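Local coordinates for uncharacterized protein lp_0118 (Lactobacillus plantarum, PDB 3K2Y), which is of unknown function but carries a HIRAN domain and probably binds nucleic acid, at residues R39-I50 and Y62-A72. Sequence-based numbering, arbitrary orientation.
Sequences RESGNQYDDNAI and YIARYQNQPYA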
# COMPACT_ATOMS: atom_id res chain seq x y z
N ARG A 39 9.10 -7.15 6.33
CA ARG A 39 8.11 -7.88 5.56
C ARG A 39 6.72 -7.49 6.05
O ARG A 39 6.45 -7.48 7.25
CB ARG A 39 8.32 -9.38 5.74
CG ARG A 39 7.37 -10.24 4.94
CD ARG A 39 7.65 -10.12 3.45
NE ARG A 39 6.46 -10.36 2.64
CZ ARG A 39 5.77 -11.50 2.64
NH1 ARG A 39 6.16 -12.50 3.40
NH2 ARG A 39 4.70 -11.63 1.87
N GLU A 40 5.84 -7.15 5.12
CA GLU A 40 4.48 -6.77 5.48
C GLU A 40 3.49 -7.62 4.67
O GLU A 40 2.89 -7.14 3.71
CB GLU A 40 4.25 -5.28 5.21
CG GLU A 40 5.35 -4.39 5.76
CD GLU A 40 5.05 -2.90 5.58
OE1 GLU A 40 4.44 -2.53 4.56
OE2 GLU A 40 5.45 -2.11 6.46
N SER A 41 3.34 -8.88 5.06
CA SER A 41 2.44 -9.77 4.35
C SER A 41 1.00 -9.35 4.57
O SER A 41 0.09 -9.88 3.94
CB SER A 41 2.63 -11.22 4.81
OG SER A 41 2.11 -11.43 6.10
N GLY A 42 0.79 -8.39 5.47
CA GLY A 42 -0.54 -7.91 5.76
C GLY A 42 -0.87 -6.62 5.01
O GLY A 42 -1.95 -6.05 5.18
N ASN A 43 0.06 -6.17 4.17
CA ASN A 43 -0.16 -4.95 3.39
C ASN A 43 -1.38 -5.16 2.48
O ASN A 43 -1.41 -6.09 1.67
CB ASN A 43 1.09 -4.61 2.57
CG ASN A 43 1.00 -3.26 1.89
OD1 ASN A 43 0.14 -3.03 1.04
ND2 ASN A 43 1.89 -2.34 2.26
N GLN A 44 -2.38 -4.30 2.63
CA GLN A 44 -3.61 -4.42 1.85
C GLN A 44 -3.42 -4.21 0.35
O GLN A 44 -4.28 -4.58 -0.44
CB GLN A 44 -4.67 -3.44 2.37
CG GLN A 44 -4.32 -1.97 2.21
CD GLN A 44 -3.83 -1.34 3.50
OE1 GLN A 44 -3.15 -1.98 4.30
NE2 GLN A 44 -4.15 -0.07 3.70
N TYR A 45 -2.29 -3.63 -0.05
CA TYR A 45 -2.06 -3.38 -1.47
C TYR A 45 -1.20 -4.45 -2.12
O TYR A 45 -1.25 -4.65 -3.34
CB TYR A 45 -1.40 -2.00 -1.65
CG TYR A 45 -2.11 -0.88 -0.92
CD1 TYR A 45 -3.45 -0.59 -1.19
CD2 TYR A 45 -1.47 -0.15 0.07
CE1 TYR A 45 -4.13 0.41 -0.49
CE2 TYR A 45 -2.13 0.86 0.78
CZ TYR A 45 -3.47 1.13 0.49
OH TYR A 45 -4.15 2.10 1.20
N ASP A 46 -0.41 -5.16 -1.31
CA ASP A 46 0.48 -6.19 -1.83
C ASP A 46 0.89 -7.14 -0.71
O ASP A 46 1.59 -6.74 0.22
CB ASP A 46 1.73 -5.55 -2.44
CG ASP A 46 2.58 -6.53 -3.22
OD1 ASP A 46 2.44 -7.75 -3.00
OD2 ASP A 46 3.40 -6.07 -4.04
N ASP A 47 0.48 -8.40 -0.80
CA ASP A 47 0.83 -9.37 0.22
C ASP A 47 2.31 -9.73 0.19
O ASP A 47 2.81 -10.43 1.07
CB ASP A 47 -0.03 -10.64 0.07
CG ASP A 47 0.31 -11.43 -1.18
OD1 ASP A 47 0.91 -10.86 -2.11
OD2 ASP A 47 -0.05 -12.62 -1.23
N ASN A 48 3.02 -9.25 -0.83
CA ASN A 48 4.45 -9.52 -0.96
C ASN A 48 5.28 -8.30 -0.57
O ASN A 48 6.51 -8.32 -0.66
CB ASN A 48 4.79 -9.91 -2.39
CG ASN A 48 4.46 -11.36 -2.69
OD1 ASN A 48 3.79 -11.66 -3.66
ND2 ASN A 48 4.94 -12.27 -1.84
N ALA A 49 4.58 -7.26 -0.13
CA ALA A 49 5.18 -6.00 0.28
C ALA A 49 6.36 -6.15 1.23
O ALA A 49 6.39 -7.04 2.09
CB ALA A 49 4.13 -5.10 0.91
N ILE A 50 7.32 -5.25 1.06
CA ILE A 50 8.52 -5.18 1.88
C ILE A 50 8.91 -3.72 1.98
O ILE A 50 9.43 -3.14 1.02
CB ILE A 50 9.71 -5.94 1.27
CG1 ILE A 50 9.39 -7.42 1.10
CG2 ILE A 50 10.93 -5.80 2.17
CD1 ILE A 50 10.46 -8.17 0.34
N TYR A 62 9.10 1.28 -0.28
CA TYR A 62 8.93 -0.16 -0.49
C TYR A 62 9.80 -0.68 -1.61
O TYR A 62 10.28 0.09 -2.44
CB TYR A 62 7.48 -0.48 -0.85
CG TYR A 62 6.51 -0.36 0.29
CD1 TYR A 62 5.99 0.88 0.67
CD2 TYR A 62 6.14 -1.48 1.02
CE1 TYR A 62 5.13 0.99 1.75
CE2 TYR A 62 5.28 -1.38 2.11
CZ TYR A 62 4.78 -0.14 2.47
OH TYR A 62 3.97 -0.05 3.57
N ILE A 63 10.01 -1.99 -1.62
CA ILE A 63 10.79 -2.62 -2.69
C ILE A 63 9.79 -2.63 -3.85
O ILE A 63 8.64 -3.01 -3.66
CB ILE A 63 11.13 -4.10 -2.37
CG1 ILE A 63 11.94 -4.21 -1.07
CG2 ILE A 63 11.89 -4.72 -3.54
CD1 ILE A 63 13.37 -3.74 -1.18
N ALA A 64 10.23 -2.20 -5.03
CA ALA A 64 9.35 -2.16 -6.20
C ALA A 64 8.60 -3.48 -6.38
O ALA A 64 9.17 -4.56 -6.20
CB ALA A 64 10.17 -1.85 -7.45
N ARG A 65 7.32 -3.38 -6.73
CA ARG A 65 6.45 -4.54 -6.92
C ARG A 65 6.96 -5.58 -7.91
O ARG A 65 6.68 -6.77 -7.77
CB ARG A 65 5.05 -4.07 -7.34
CG ARG A 65 4.06 -5.20 -7.60
CD ARG A 65 2.67 -4.66 -7.88
NE ARG A 65 2.07 -4.04 -6.70
CZ ARG A 65 0.92 -3.36 -6.70
NH1 ARG A 65 0.24 -3.21 -7.83
NH2 ARG A 65 0.46 -2.84 -5.58
N TYR A 66 7.72 -5.14 -8.91
CA TYR A 66 8.27 -6.06 -9.90
C TYR A 66 9.58 -6.70 -9.43
O TYR A 66 10.31 -7.30 -10.22
CB TYR A 66 8.48 -5.33 -11.24
CG TYR A 66 9.40 -4.15 -11.14
CD1 TYR A 66 10.77 -4.28 -11.33
CD2 TYR A 66 8.90 -2.89 -10.80
CE1 TYR A 66 11.63 -3.19 -11.19
CE2 TYR A 66 9.75 -1.79 -10.66
CZ TYR A 66 11.11 -1.95 -10.85
OH TYR A 66 11.94 -0.87 -10.69
N GLN A 67 9.88 -6.55 -8.14
CA GLN A 67 11.09 -7.12 -7.54
C GLN A 67 10.74 -7.71 -6.17
O GLN A 67 11.62 -8.12 -5.41
CB GLN A 67 12.15 -6.02 -7.36
CG GLN A 67 12.44 -5.23 -8.62
CD GLN A 67 13.53 -4.18 -8.44
OE1 GLN A 67 13.43 -3.30 -7.58
NE2 GLN A 67 14.57 -4.26 -9.26
N ASN A 68 9.45 -7.75 -5.88
CA ASN A 68 8.90 -8.24 -4.62
C ASN A 68 9.01 -9.73 -4.33
O ASN A 68 9.73 -10.15 -3.43
CB ASN A 68 7.43 -7.85 -4.52
CG ASN A 68 7.20 -6.71 -3.59
OD1 ASN A 68 6.12 -6.13 -3.55
ND2 ASN A 68 8.22 -6.38 -2.80
N GLN A 69 8.25 -10.51 -5.10
CA GLN A 69 8.15 -11.96 -4.98
C GLN A 69 9.34 -12.74 -4.42
O GLN A 69 9.23 -13.37 -3.37
CB GLN A 69 7.76 -12.56 -6.34
CG GLN A 69 7.93 -14.06 -6.45
CD GLN A 69 8.55 -14.47 -7.77
OE1 GLN A 69 8.00 -14.22 -8.84
NE2 GLN A 69 9.72 -15.11 -7.71
N PRO A 70 10.50 -12.71 -5.11
CA PRO A 70 11.69 -13.43 -4.65
C PRO A 70 12.07 -13.23 -3.19
O PRO A 70 12.13 -14.18 -2.41
CB PRO A 70 12.78 -12.94 -5.60
CG PRO A 70 12.02 -12.56 -6.84
CD PRO A 70 10.83 -11.85 -6.27
N TYR A 71 12.35 -11.98 -2.83
CA TYR A 71 12.76 -11.66 -1.47
C TYR A 71 11.65 -11.92 -0.46
O TYR A 71 11.92 -12.29 0.69
CB TYR A 71 13.23 -10.21 -1.43
CG TYR A 71 14.30 -9.94 -2.45
CD1 TYR A 71 15.58 -10.49 -2.31
CD2 TYR A 71 14.04 -9.18 -3.59
CE1 TYR A 71 16.56 -10.29 -3.27
CE2 TYR A 71 15.01 -8.97 -4.56
CZ TYR A 71 16.27 -9.53 -4.39
OH TYR A 71 17.24 -9.32 -5.33
N ALA A 72 10.41 -11.72 -0.89
CA ALA A 72 9.26 -11.95 -0.03
C ALA A 72 9.24 -13.42 0.39
O ALA A 72 8.96 -13.73 1.55
CB ALA A 72 7.97 -11.61 -0.78
O HOH W 1 7.19 -4.08 -1.65
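The guanidinium of Arg-39 has CB of Ala-72 over one face, 3.8 Å from the plane and away from its centre, and CB of Ser-41 over the opposite face, while the backbone N of Asn-48 lies in plane at its edge. Its NH1 pairs with Asp-76, farther along the helix that carries Ala-72. The ring of Tyr-62 is met edge-on by Glu-40, its OH donating to OE1 across 2.7 Å, although the modelled position of OE1 is doubtful; the backbone N of Ile-50 also lies in plane at an edge of this ring. CB of Ala-49 approaches the same ring obliquely, 4.1 Å from CE2. A phenylalanine in place of Tyr-62 would probably leave Glu-40 without this donor, and Lys-59 without its hydroxyl partner, at the end of the ring. The HIRAN domain is built here on an antiparallel barrel, and the loop 39-50 connects strand 34-39 to strand 50-53, which pairs in turn with strand 59-63. That pairing begins at Ile-63 N to Ile-50 O, 2.9 Å, while water 1 accepts from Ile-50 N and donates to Ile-63 O. Beside it, CB of Ile-50 touches CG1 of Ile-63 at 3.7 Å; with the Ile-50 chain extended beyond CG1 (chi2 173°), CD1 reaches the helix, 3.9 Å from CB of Tyr-71. Two Asx turns shape the loop, Asn-43 OD1 accepting from Tyr-45 N in the carbonyl plane and Asp-46 OD1 from Asn-48 N, above the carboxylate plane. The second oxygen of Asp-46, OD2, makes a long salt bridge of 3.6 Å to NE of Arg-65, and the hydroxyl of Tyr-45 reaches across the dimer to hydrogen-bond OD2 of Asp-46 of the second subunit.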